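Oxysterol-binding protein homolog 3 (Saccharomyces cerevisiae, PDB 4IC4) carries sterols and phospholipids in a hydrophobic pocket of its OSBP-related domain and transfers them between membranes in phosphoinositide-coupled directional transport. Local coordinates at residues 223-226 and 227-231; 347-350 and 351-354; 300-303 and 304-307. All coordinates share one frame; numbering follows the deposited sequence.

In the fold
All three contacts are local ones, each folded within a single run of chain, and all belong to the OSBP-related domain, the lipid-carrying part of the protein. Along the sequence contact 1 comes first, then contact 3, then contact 2. Contact 1 is the turn between strands 214-225 and 230-235 of the antiparallel beta barrel; contact 3 is the short helix 300-305, and contact 2 the C-terminal end of helix 335-354. Centres of contacts 1 and 2 are about 44 Å apart, with the chain's centre between them; the centre of contact 3 lies about 33 Å from that of contact 1 and about 30 Å from that of contact 2. Of the three, contact 2 holds residues that bind the phosphoinositide.

Contact 1: residues 223-226 and 227-231; sequences VHSS and KGDKS
The imidazole of H224 and the chain of K230 run alongside each other on one face of the hairpin, heading in the same direction. H224 ND1 comes within 3.7 Å of K230 CB in an oblique approach, and the carbonyl oxygen of D229 also lies obliquely to the ring. The ammonium of K230 bends away, toward a long, weak ion pair with E222. V223 and S231 meet on the other face, CB to CB at 4.1 Å, where both touch I95 of helix 94-104.

Two backbone bonds join V223 and S231, both in the carbonyl plane: V223 N to S231 O at 3.0 Å, and S231 N to V223 O at 2.9 Å. H224 and K230 form the next, non-hydrogen-bonded pair. The ladder closes with S225 N giving to D229 O at 3.0 Å.

At the tip, G228 N reaches S225 O at 3.0 Å from well above the carbonyl plane, and water 1 donates to that same oxygen. S225 OG, anti to its own nitrogen (chi1 164°), is turned into the loop to accept K227 N at 3.0 Å along a nearly straight line (166°), an ST turn inside the hairpin bend. That hydroxyl also pairs with E194, while D229 extends to a salt bridge with R260. G228 has a positive phi (105°), at which a side chain would jam against the preceding carbonyl oxygen; this is the glycine of the G1 bulge. The bonds S225 N to D229 O and G228 N to S225 O together define a 3:5 hairpin: a type I turn with a G1 beta bulge, joining two neighbouring barrel strands.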
# COMPACT_ATOMS: atom_id res chain seq x y z
N VAL A 223 -12.40 -13.37 -1.13
CA VAL A 223 -11.14 -13.85 -1.66
C VAL A 223 -11.52 -15.14 -2.37
O VAL A 223 -12.22 -15.98 -1.79
CB VAL A 223 -10.14 -14.16 -0.54
CG1 VAL A 223 -8.89 -14.80 -1.14
CG2 VAL A 223 -9.78 -12.88 0.20
N HIS A 224 -11.07 -15.31 -3.60
CA HIS A 224 -11.40 -16.50 -4.37
C HIS A 224 -10.18 -17.29 -4.80
O HIS A 224 -9.17 -16.72 -5.22
CB HIS A 224 -12.22 -16.11 -5.60
CG HIS A 224 -13.57 -15.55 -5.28
ND1 HIS A 224 -14.60 -16.33 -4.82
CD2 HIS A 224 -14.04 -14.28 -5.33
CE1 HIS A 224 -15.66 -15.57 -4.59
NE2 HIS A 224 -15.35 -14.32 -4.90
N SER A 225 -10.27 -18.61 -4.67
CA SER A 225 -9.19 -19.50 -5.05
C SER A 225 -9.52 -20.19 -6.37
O SER A 225 -10.68 -20.46 -6.66
CB SER A 225 -8.99 -20.58 -3.98
OG SER A 225 -8.23 -21.65 -4.49
N SER A 226 -8.48 -20.46 -7.16
CA SER A 226 -8.67 -21.13 -8.44
C SER A 226 -9.20 -22.55 -8.22
O SER A 226 -9.64 -23.20 -9.17
CB SER A 226 -7.35 -21.17 -9.21
OG SER A 226 -6.32 -21.80 -8.46
N LYS A 227 -9.16 -23.02 -6.98
CA LYS A 227 -9.64 -24.36 -6.68
C LYS A 227 -11.11 -24.38 -6.24
O LYS A 227 -11.64 -25.43 -5.88
CB LYS A 227 -8.76 -25.02 -5.61
CG LYS A 227 -7.28 -25.05 -6.00
CD LYS A 227 -6.58 -26.33 -5.56
CE LYS A 227 -6.64 -26.53 -4.05
NZ LYS A 227 -5.91 -27.76 -3.63
N GLY A 228 -11.75 -23.21 -6.27
CA GLY A 228 -13.15 -23.13 -5.90
C GLY A 228 -13.47 -22.54 -4.54
O GLY A 228 -14.57 -22.03 -4.33
N ASP A 229 -12.53 -22.61 -3.61
CA ASP A 229 -12.74 -22.07 -2.27
C ASP A 229 -13.05 -20.58 -2.32
O ASP A 229 -12.57 -19.86 -3.19
CB ASP A 229 -11.49 -22.29 -1.41
CG ASP A 229 -11.14 -23.75 -1.26
OD1 ASP A 229 -11.65 -24.40 -0.32
OD2 ASP A 229 -10.35 -24.25 -2.09
N LYS A 230 -13.86 -20.12 -1.38
CA LYS A 230 -14.21 -18.71 -1.30
C LYS A 230 -14.23 -18.28 0.16
O LYS A 230 -14.63 -19.05 1.03
CB LYS A 230 -15.57 -18.44 -1.94
CG LYS A 230 -16.73 -19.17 -1.27
CD LYS A 230 -18.07 -18.68 -1.79
CE LYS A 230 -18.32 -17.23 -1.41
NZ LYS A 230 -18.29 -17.04 0.07
N SER A 231 -13.79 -17.06 0.41
CA SER A 231 -13.78 -16.52 1.76
C SER A 231 -14.59 -15.23 1.72
O SER A 231 -14.37 -14.38 0.86
CB SER A 231 -12.35 -16.23 2.21
OG SER A 231 -12.33 -15.76 3.55
O HOH W 1 -13.15 -19.49 -6.60

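Contact 2: residues 347-350 and 351-354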
# COMPACT_ATOMS: atom_id res chain seq x y z
N GLN A 347 6.21 20.75 -11.27
CA GLN A 347 6.41 21.66 -12.39
C GLN A 347 7.25 21.00 -13.49
O GLN A 347 6.94 21.13 -14.68
CB GLN A 347 7.10 22.93 -11.88
CG GLN A 347 6.87 24.17 -12.72
CD GLN A 347 7.54 24.10 -14.07
OE1 GLN A 347 8.76 23.95 -14.15
NE2 GLN A 347 6.75 24.20 -15.13
N LEU A 348 8.30 20.28 -13.12
CA LEU A 348 9.14 19.63 -14.11
C LEU A 348 8.33 18.58 -14.87
O LEU A 348 8.46 18.43 -16.08
CB LEU A 348 10.35 18.96 -13.45
CG LEU A 348 11.38 19.90 -12.83
CD1 LEU A 348 12.49 19.06 -12.20
CD2 LEU A 348 11.96 20.82 -13.90
N GLN A 349 7.49 17.85 -14.15
CA GLN A 349 6.66 16.83 -14.78
C GLN A 349 5.64 17.45 -15.73
O GLN A 349 5.41 16.93 -16.82
CB GLN A 349 5.95 16.01 -13.71
CG GLN A 349 4.96 15.02 -14.26
CD GLN A 349 4.49 14.05 -13.21
OE1 GLN A 349 4.97 12.92 -13.15
NE2 GLN A 349 3.59 14.50 -12.36
N ARG A 350 5.04 18.56 -15.32
CA ARG A 350 4.07 19.24 -16.16
C ARG A 350 4.73 19.72 -17.45
O ARG A 350 4.15 19.63 -18.53
CB ARG A 350 3.45 20.43 -15.43
CG ARG A 350 2.51 21.24 -16.31
CD ARG A 350 1.07 21.19 -15.82
NE ARG A 350 0.76 22.31 -14.93
CZ ARG A 350 0.68 23.58 -15.33
NH1 ARG A 350 0.88 23.90 -16.60
NH2 ARG A 350 0.38 24.53 -14.45
N GLU A 351 5.95 20.25 -17.33
CA GLU A 351 6.69 20.73 -18.50
C GLU A 351 6.95 19.58 -19.46
O GLU A 351 6.79 19.72 -20.67
CB GLU A 351 8.02 21.37 -18.08
CG GLU A 351 7.88 22.66 -17.31
CD GLU A 351 7.33 23.80 -18.15
OE1 GLU A 351 7.10 24.90 -17.60
OE2 GLU A 351 7.14 23.60 -19.37
N ARG A 352 7.37 18.43 -18.93
CA ARG A 352 7.63 17.27 -19.77
C ARG A 352 6.35 16.84 -20.47
O ARG A 352 6.35 16.54 -21.66
CB ARG A 352 8.15 16.10 -18.93
CG ARG A 352 9.56 16.26 -18.41
CD ARG A 352 10.12 14.92 -17.94
NE ARG A 352 9.46 14.42 -16.74
CZ ARG A 352 9.81 14.76 -15.50
NH1 ARG A 352 10.80 15.62 -15.31
NH2 ARG A 352 9.16 14.26 -14.46
N ARG A 353 5.26 16.82 -19.71
CA ARG A 353 3.96 16.41 -20.22
C ARG A 353 3.47 17.31 -21.35
O ARG A 353 3.11 16.83 -22.42
CB ARG A 353 2.94 16.41 -19.07
CG ARG A 353 1.69 15.59 -19.32
CD ARG A 353 0.85 15.54 -18.05
NE ARG A 353 -0.32 14.68 -18.17
CZ ARG A 353 -0.28 13.35 -18.15
NH1 ARG A 353 0.88 12.72 -18.02
NH2 ARG A 353 -1.40 12.65 -18.26
N ASN A 354 3.46 18.62 -21.11
CA ASN A 354 2.98 19.55 -22.13
C ASN A 354 3.80 19.51 -23.41
O ASN A 354 3.29 19.81 -24.49
CB ASN A 354 2.92 20.97 -21.57
CG ASN A 354 1.89 21.13 -20.48
OD1 ASN A 354 0.97 20.32 -20.35
ND2 ASN A 354 2.02 22.18 -19.68
O HOH W 2 7.28 12.03 -14.50
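R352 folds back over L348 and Q349, one turn earlier in the helix, and here the contact is tight. Its guanidinium lays one face on the backbone, with L348 O and Q349 CA both beneath it and offset toward the rim. The bend at chi3 (-69°) turns the group back, bringing NH2 to 3.6 Å from Q349 CA and NH1 to 3.8 Å from L348 CB. At the guanidinium edge, in its plane, water 2 accepts from R352 NH2 at 2.9 Å and donates to Q349 OE1 at 2.8 Å. Q349 OE1 also receives L124 N, and R352 NH1 reaches L396 O, so both groups are tied to other parts of the chain. Four regular helical bonds run beneath, from E351 N to Q347 O through to N354 N to R350 O, the last 2.9 Å long.

On the more exposed side fewer bonds join the side chains. N354 ND2 sits at the edge of the R350 guanidinium, 3.7 Å from R350 NH1, with the two planes 53° apart; both atoms are donors, and the contact is one of packing. Q347 and E351 also meet here, but the position of the Q347 amide is doubtful.

Q347, L348, Q349 and R350 belong to the phosphatidylinositol 4-phosphate site, and Q349 packs on H146 of that site. R353 pairs with D358, whereas the positive charge of R350 would probably suit the anionic headgroup.

Contact 3: residues 300-303 and 304-307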
# COMPACT_ATOMS: atom_id res chain seq x y z
N LYS A 300 6.51 0.28 12.44
CA LYS A 300 7.94 0.20 12.25
C LYS A 300 8.21 -0.06 10.77
O LYS A 300 9.17 0.46 10.21
CB LYS A 300 8.55 -0.90 13.12
CG LYS A 300 8.64 -0.51 14.58
CD LYS A 300 9.28 -1.60 15.42
CE LYS A 300 9.39 -1.16 16.87
NZ LYS A 300 9.99 -2.22 17.72
N PHE A 301 7.35 -0.86 10.15
CA PHE A 301 7.50 -1.18 8.73
C PHE A 301 7.39 0.10 7.90
O PHE A 301 8.18 0.32 6.98
CB PHE A 301 6.43 -2.19 8.30
CG PHE A 301 6.65 -2.78 6.93
CD1 PHE A 301 7.58 -3.80 6.73
CD2 PHE A 301 5.91 -2.33 5.84
CE1 PHE A 301 7.76 -4.36 5.47
CE2 PHE A 301 6.10 -2.89 4.57
CZ PHE A 301 7.02 -3.91 4.39
N THR A 302 6.42 0.95 8.23
CA THR A 302 6.25 2.20 7.50
C THR A 302 7.50 3.06 7.62
O THR A 302 7.98 3.63 6.64
CB THR A 302 5.08 3.04 8.05
OG1 THR A 302 3.96 2.19 8.33
CG2 THR A 302 4.67 4.10 7.02
N ALA A 303 8.02 3.15 8.84
CA ALA A 303 9.20 3.95 9.12
C ALA A 303 10.44 3.47 8.37
O ALA A 303 11.37 4.24 8.13
CB ALA A 303 9.48 3.97 10.62
N ASN A 304 10.44 2.20 7.99
CA ASN A 304 11.57 1.62 7.28
C ASN A 304 11.49 1.72 5.76
O ASN A 304 12.49 1.49 5.08
CB ASN A 304 11.73 0.15 7.69
CG ASN A 304 12.26 0.01 9.10
OD1 ASN A 304 12.99 0.87 9.58
ND2 ASN A 304 11.91 -1.09 9.76
N LEU A 305 10.32 2.07 5.25
CA LEU A 305 10.12 2.18 3.80
C LEU A 305 11.05 3.14 3.09
O LEU A 305 11.59 2.82 2.02
CB LEU A 305 8.67 2.59 3.52
CG LEU A 305 7.57 1.57 3.80
CD1 LEU A 305 6.22 2.27 3.77
CD2 LEU A 305 7.62 0.44 2.78
N ASN A 306 11.24 4.32 3.66
CA ASN A 306 12.07 5.34 3.03
C ASN A 306 13.53 5.36 3.45
O ASN A 306 14.23 6.33 3.18
CB ASN A 306 11.46 6.73 3.26
CG ASN A 306 11.80 7.71 2.16
OD1 ASN A 306 12.04 8.90 2.41
ND2 ASN A 306 11.81 7.24 0.92
N GLU A 307 13.99 4.30 4.11
CA GLU A 307 15.38 4.25 4.53
C GLU A 307 16.28 3.62 3.47
O GLU A 307 15.91 2.65 2.81
CB GLU A 307 15.54 3.47 5.84
CG GLU A 307 17.00 3.34 6.28
CD GLU A 307 17.19 2.58 7.58
OE1 GLU A 307 16.40 1.65 7.87
OE2 GLU A 307 18.15 2.90 8.31
O HOH W 3 9.86 5.54 5.82
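Apolar contact is made through L305, whose two methyls part to different partners one turn back. L305 CD2 meets the phenyl ring of F301 obliquely, 4.1 Å from CE2, while CD1 lies 4.0 Å from T302 CG2. The threonine torsion (chi1 -42°) sends that methyl anti to the backbone nitrogen and keeps OG1 beside it, so carbon faces the leucine and the hydroxyl is left to E77 and T299.

Backbone hydrogen bonds show the helix tightening as it ends. N304 N gives a bond to F301 O at 3.1 Å and a weak one to K300 O; L305 N does the same with T302 O at 3.1 Å and, weakly, F301 O. The shorter-span bonds, three residues back, are the sounder ones, yet their donors stand well above the carbonyl planes, 69° out for N304 and 65° for L305, as in a 3-10 turn.

Water supplies the next link: water 3 accepts N306 N at 2.8 Å and lies 2.8 Å from T302 O, bridging N306 N to T302 O, which lie 4.5 Å apart. The amide of N304 is used outward, its OD1 taking N32 N.

Short as it is, the helix is buried against strand 127-132: F301 packs on L130 and R132, and L305 on F128, while the N306 side chain lies beside helix 325-331.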